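Local coordinates for protein uricase (Arthrobacter globiformis, PDB 2YZC) that catalyses the oxidation of uric acid by molecular oxygen to 5-hydroxyisourate, which is further processed to (S)-allantoin, at residues D41-F52 / W102-F113. Residues are numbered along the deposited sequence; the frame is centred on the assembly and turned at random.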
loop_
_atom_site.group_PDB
_atom_site.type_symbol
_atom_site.label_atom_id
_atom_site.label_comp_id
_atom_site.label_asym_id
_atom_site.label_seq_id
_atom_site.Cartn_x
_atom_site.Cartn_y
_atom_site.Cartn_z
ATOM N N ASP A 41 -12.428 18.111 -2.693
ATOM C CA ASP A 41 -11.478 17.331 -1.898
ATOM C C ASP A 41 -10.130 17.283 -2.618
ATOM O O ASP A 41 -10.032 16.707 -3.699
ATOM C CB ASP A 41 -12.060 15.915 -1.734
ATOM C CG ASP A 41 -11.372 15.100 -0.652
ATOM O OD1 ASP A 41 -10.293 15.505 -0.171
ATOM O OD2 ASP A 41 -11.921 14.029 -0.289
ATOM N N LEU A 42 -9.100 17.872 -2.009
ATOM C CA LEU A 42 -7.764 17.927 -2.608
ATOM C C LEU A 42 -6.604 17.474 -1.714
ATOM O O LEU A 42 -6.692 17.520 -0.486
ATOM C CB LEU A 42 -7.445 19.363 -3.051
ATOM C CG LEU A 42 -8.358 20.107 -4.028
ATOM C CD1 LEU A 42 -7.861 21.549 -4.186
ATOM C CD2 LEU A 42 -8.368 19.396 -5.366
ATOM N N ASN A 43 -5.517 17.047 -2.359
ATOM C CA ASN A 43 -4.279 16.656 -1.685
ATOM C C ASN A 43 -3.285 17.618 -2.343
ATOM O O ASN A 43 -2.862 17.396 -3.481
ATOM C CB ASN A 43 -3.900 15.207 -2.015
ATOM C CG ASN A 43 -2.726 14.708 -1.189
ATOM O OD1 ASN A 43 -2.048 13.743 -1.562
ATOM N ND2 ASN A 43 -2.486 15.352 -0.055
ATOM N N VAL A 44 -2.916 18.675 -1.621
ATOM C CA VAL A 44 -2.045 19.729 -2.150
ATOM C C VAL A 44 -0.578 19.720 -1.726
ATOM O O VAL A 44 -0.246 19.471 -0.572
ATOM C CB VAL A 44 -2.634 21.119 -1.785
ATOM C CG1 VAL A 44 -1.845 22.235 -2.457
ATOM C CG2 VAL A 44 -4.114 21.174 -2.186
ATOM N N THR A 45 0.297 20.016 -2.682
ATOM C CA THR A 45 1.726 20.075 -2.420
ATOM C C THR A 45 2.250 21.413 -2.933
ATOM O O THR A 45 1.946 21.819 -4.057
ATOM C CB THR A 45 2.472 18.928 -3.121
ATOM O OG1 THR A 45 2.134 17.683 -2.488
ATOM C CG2 THR A 45 3.986 19.147 -3.045
ATOM N N SER A 46 3.040 22.085 -2.101
ATOM C CA SER A 46 3.613 23.385 -2.438
ATOM C C SER A 46 5.126 23.378 -2.255
ATOM O O SER A 46 5.622 22.981 -1.202
ATOM C CB SER A 46 3.003 24.463 -1.533
ATOM O OG SER A 46 3.703 25.697 -1.620
ATOM N N GLN A 47 5.858 23.799 -3.282
ATOM C CA GLN A 47 7.314 23.871 -3.188
ATOM C C GLN A 47 7.835 25.124 -3.878
ATOM O O GLN A 47 7.420 25.463 -4.988
ATOM C CB GLN A 47 7.971 22.622 -3.775
ATOM C CG GLN A 47 7.845 21.406 -2.859
ATOM C CD GLN A 47 8.531 20.186 -3.419
ATOM O OE1 GLN A 47 9.489 19.674 -2.838
ATOM N NE2 GLN A 47 8.048 19.713 -4.557
ATOM N N LEU A 48 8.750 25.806 -3.203
ATOM C CA LEU A 48 9.307 27.043 -3.714
ATOM C C LEU A 48 10.689 26.880 -4.314
ATOM O O LEU A 48 11.441 25.983 -3.943
ATOM C CB LEU A 48 9.372 28.075 -2.590
ATOM C CG LEU A 48 8.088 28.255 -1.774
ATOM C CD1 LEU A 48 8.303 29.349 -0.729
ATOM C CD2 LEU A 48 6.932 28.608 -2.697
ATOM N N ARG A 49 11.004 27.774 -5.244
ATOM C CA ARG A 49 12.294 27.798 -5.910
ATOM C C ARG A 49 12.784 29.238 -5.879
ATOM O O ARG A 49 11.987 30.178 -5.969
ATOM C CB ARG A 49 12.160 27.325 -7.355
ATOM C CG ARG A 49 11.806 25.857 -7.481
ATOM C CD ARG A 49 11.391 25.524 -8.896
ATOM N NE ARG A 49 11.001 24.125 -9.034
ATOM C CZ ARG A 49 10.449 23.608 -10.125
ATOM N NH1 ARG A 49 10.213 24.378 -11.178
ATOM N NH2 ARG A 49 10.139 22.318 -10.165
ATOM N N GLY A 50 14.093 29.406 -5.745
ATOM C CA GLY A 50 14.657 30.741 -5.700
ATOM C C GLY A 50 16.051 30.707 -5.120
ATOM O O GLY A 50 16.778 29.730 -5.302
ATOM N N ASP A 51 16.429 31.772 -4.424
ATOM C CA ASP A 51 17.749 31.841 -3.821
ATOM C C ASP A 51 17.749 31.272 -2.409
ATOM O O ASP A 51 17.433 31.970 -1.443
ATOM C CB ASP A 51 18.249 33.285 -3.803
ATOM C CG ASP A 51 19.511 33.444 -2.988
ATOM O OD1 ASP A 51 20.310 32.485 -2.942
ATOM O OD2 ASP A 51 19.707 34.528 -2.402
ATOM N N PHE A 52 18.115 29.999 -2.302
ATOM C CA PHE A 52 18.159 29.312 -1.018
ATOM C C PHE A 52 19.562 28.786 -0.739
ATOM O O PHE A 52 19.747 27.816 -0.008
ATOM C CB PHE A 52 17.149 28.163 -1.016
ATOM C CG PHE A 52 15.726 28.619 -1.190
ATOM C CD1 PHE A 52 14.974 28.211 -2.288
ATOM C CD2 PHE A 52 15.151 29.492 -0.272
ATOM C CE1 PHE A 52 13.672 28.672 -2.473
ATOM C CE2 PHE A 52 13.850 29.957 -0.450
ATOM C CZ PHE A 52 13.111 29.546 -1.554
ATOM N N TRP A 102 13.051 36.824 -3.206
ATOM C CA TRP A 102 13.993 35.737 -3.462
ATOM C C TRP A 102 13.324 34.475 -4.013
ATOM O O TRP A 102 14.007 33.552 -4.457
ATOM C CB TRP A 102 14.782 35.410 -2.190
ATOM C CG TRP A 102 13.932 35.006 -1.035
ATOM C CD1 TRP A 102 13.454 33.757 -0.765
ATOM C CD2 TRP A 102 13.432 35.859 -0.001
ATOM N NE1 TRP A 102 12.688 33.778 0.373
ATOM C CE2 TRP A 102 12.657 35.057 0.864
ATOM C CE3 TRP A 102 13.564 37.226 0.281
ATOM C CZ2 TRP A 102 12.014 35.575 1.993
ATOM C CZ3 TRP A 102 12.924 37.742 1.404
ATOM C CH2 TRP A 102 12.159 36.914 2.245
ATOM N N VAL A 103 11.995 34.435 -3.976
ATOM C CA VAL A 103 11.246 33.299 -4.515
ATOM C C VAL A 103 10.937 33.644 -5.970
ATOM O O VAL A 103 10.105 34.511 -6.252
ATOM C CB VAL A 103 9.928 33.071 -3.741
ATOM C CG1 VAL A 103 9.079 32.013 -4.440
ATOM C CG2 VAL A 103 10.247 32.629 -2.322
ATOM N N THR A 104 11.617 32.966 -6.886
ATOM C CA THR A 104 11.465 33.226 -8.314
ATOM C C THR A 104 10.483 32.315 -9.035
ATOM O O THR A 104 10.122 32.565 -10.184
ATOM C CB THR A 104 12.828 33.123 -9.022
ATOM O OG1 THR A 104 13.403 31.836 -8.765
ATOM C CG2 THR A 104 13.773 34.193 -8.509
ATOM N N GLY A 105 10.046 31.261 -8.359
ATOM C CA GLY A 105 9.116 30.339 -8.978
ATOM C C GLY A 105 8.782 29.211 -8.029
ATOM O O GLY A 105 8.953 29.344 -6.818
ATOM N N GLY A 106 8.304 28.102 -8.574
ATOM C CA GLY A 106 7.958 26.979 -7.728
ATOM C C GLY A 106 7.134 25.945 -8.458
ATOM O O GLY A 106 6.951 26.016 -9.674
ATOM N N ARG A 107 6.631 24.977 -7.702
ATOM C CA ARG A 107 5.823 23.910 -8.263
ATOM C C ARG A 107 4.690 23.620 -7.281
ATOM O O ARG A 107 4.931 23.298 -6.118
ATOM C CB ARG A 107 6.683 22.657 -8.465
ATOM C CG ARG A 107 5.961 21.483 -9.117
ATOM C CD ARG A 107 6.850 20.244 -9.130
ATOM N NE ARG A 107 6.184 19.078 -9.712
ATOM C CZ ARG A 107 6.124 18.805 -11.015
ATOM N NH1 ARG A 107 6.695 19.611 -11.906
ATOM N NH2 ARG A 107 5.484 17.716 -11.430
ATOM N N TRP A 108 3.459 23.769 -7.744
ATOM C CA TRP A 108 2.299 23.513 -6.906
ATOM C C TRP A 108 1.499 22.427 -7.599
ATOM O O TRP A 108 1.217 22.514 -8.797
ATOM C CB TRP A 108 1.482 24.794 -6.738
ATOM C CG TRP A 108 2.255 25.838 -5.986
ATOM C CD1 TRP A 108 2.298 26.011 -4.627
ATOM C CD2 TRP A 108 3.196 26.767 -6.536
ATOM N NE1 TRP A 108 3.213 26.988 -4.300
ATOM C CE2 TRP A 108 3.778 27.467 -5.454
ATOM C CE3 TRP A 108 3.608 27.075 -7.841
ATOM C CZ2 TRP A 108 4.752 28.457 -5.638
ATOM C CZ3 TRP A 108 4.577 28.057 -8.020
ATOM C CH2 TRP A 108 5.136 28.735 -6.924
ATOM N N ALA A 109 1.147 21.393 -6.845
ATOM C CA ALA A 109 0.415 20.279 -7.419
ATOM C C ALA A 109 -0.725 19.823 -6.533
ATOM O O ALA A 109 -0.766 20.114 -5.332
ATOM C CB ALA A 109 1.370 19.121 -7.685
ATOM N N ALA A 110 -1.659 19.102 -7.134
ATOM C CA ALA A 110 -2.794 18.609 -6.382
ATOM C C ALA A 110 -3.458 17.425 -7.040
ATOM O O ALA A 110 -3.428 17.263 -8.262
ATOM C CB ALA A 110 -3.823 19.722 -6.189
ATOM N N GLN A 111 -4.024 16.580 -6.195
ATOM C CA GLN A 111 -4.787 15.437 -6.635
ATOM C C GLN A 111 -6.188 15.873 -6.235
ATOM O O GLN A 111 -6.365 16.506 -5.189
ATOM C CB GLN A 111 -4.383 14.177 -5.868
ATOM C CG GLN A 111 -3.080 13.559 -6.351
ATOM C CD GLN A 111 -2.632 12.402 -5.482
ATOM O OE1 GLN A 111 -1.999 11.458 -5.960
ATOM N NE2 GLN A 111 -2.946 12.473 -4.202
ATOM N N GLN A 112 -7.169 15.583 -7.082
ATOM C CA GLN A 112 -8.555 15.936 -6.795
ATOM C C GLN A 112 -9.323 14.633 -6.709
ATOM O O GLN A 112 -9.232 13.796 -7.612
ATOM C CB GLN A 112 -9.147 16.801 -7.909
ATOM C CG GLN A 112 -10.580 17.265 -7.632
ATOM C CD GLN A 112 -11.152 18.102 -8.761
ATOM O OE1 GLN A 112 -10.437 18.864 -9.400
ATOM N NE2 GLN A 112 -12.453 17.968 -9.001
ATOM N N PHE A 113 -10.069 14.466 -5.621
ATOM C CA PHE A 113 -10.855 13.266 -5.392
ATOM C C PHE A 113 -12.326 13.565 -5.635
ATOM O O PHE A 113 -12.854 14.575 -5.162
ATOM C CB PHE A 113 -10.632 12.769 -3.964
ATOM C CG PHE A 113 -9.181 12.610 -3.606
ATOM C CD1 PHE A 113 -8.591 13.429 -2.651
ATOM C CD2 PHE A 113 -8.392 11.671 -4.262
ATOM C CE1 PHE A 113 -7.230 13.318 -2.354
ATOM C CE2 PHE A 113 -7.031 11.551 -3.975
ATOM C CZ PHE A 113 -6.451 12.378 -3.019
HETATM O O HOH W 1 -13.381 17.137 -5.341
#
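W108 lays its indole across strand 41-50, with Q47 O over one face and CZ2 3.7 Å from L48 CD2. Its chi1 of -65°, CG anti to the carbonyl carbon, swings the ring toward S46, where NE1 lies 3.0 Å from OG. S46 CB is 3.5 Å from W108 CD1, so a short serine fits beside the ring while its hydroxyl bonds Q70. With an alanine at W108 the indole is gone, and the loss would probably open a gap beside L48 and leave S46 without its neighbouring ring. On the other face of the sheet, R49 and R107 run side by side, R107 CB lying over the R49 guanidinium; E138 forms salt bridges with both, which should offset their like charges, and R49 NE bonds Q19 OE1. Backbone pairing carries these side chains, as in T45 N to A109 O at 2.9 Å. G106 suits its place because a CB would strike Q47 O. R49 O accepts from T104 N (3.0 Å) and G105 N (3.3 Å), a classic beta bulge. In this antiparallel sheet of the uricase T-fold, strand 38-50 lies between 103-117 and 13-31, where S46 pairs with K22 of the charge relay; helix 85-99 packs on the face bearing L42, L48 and W108.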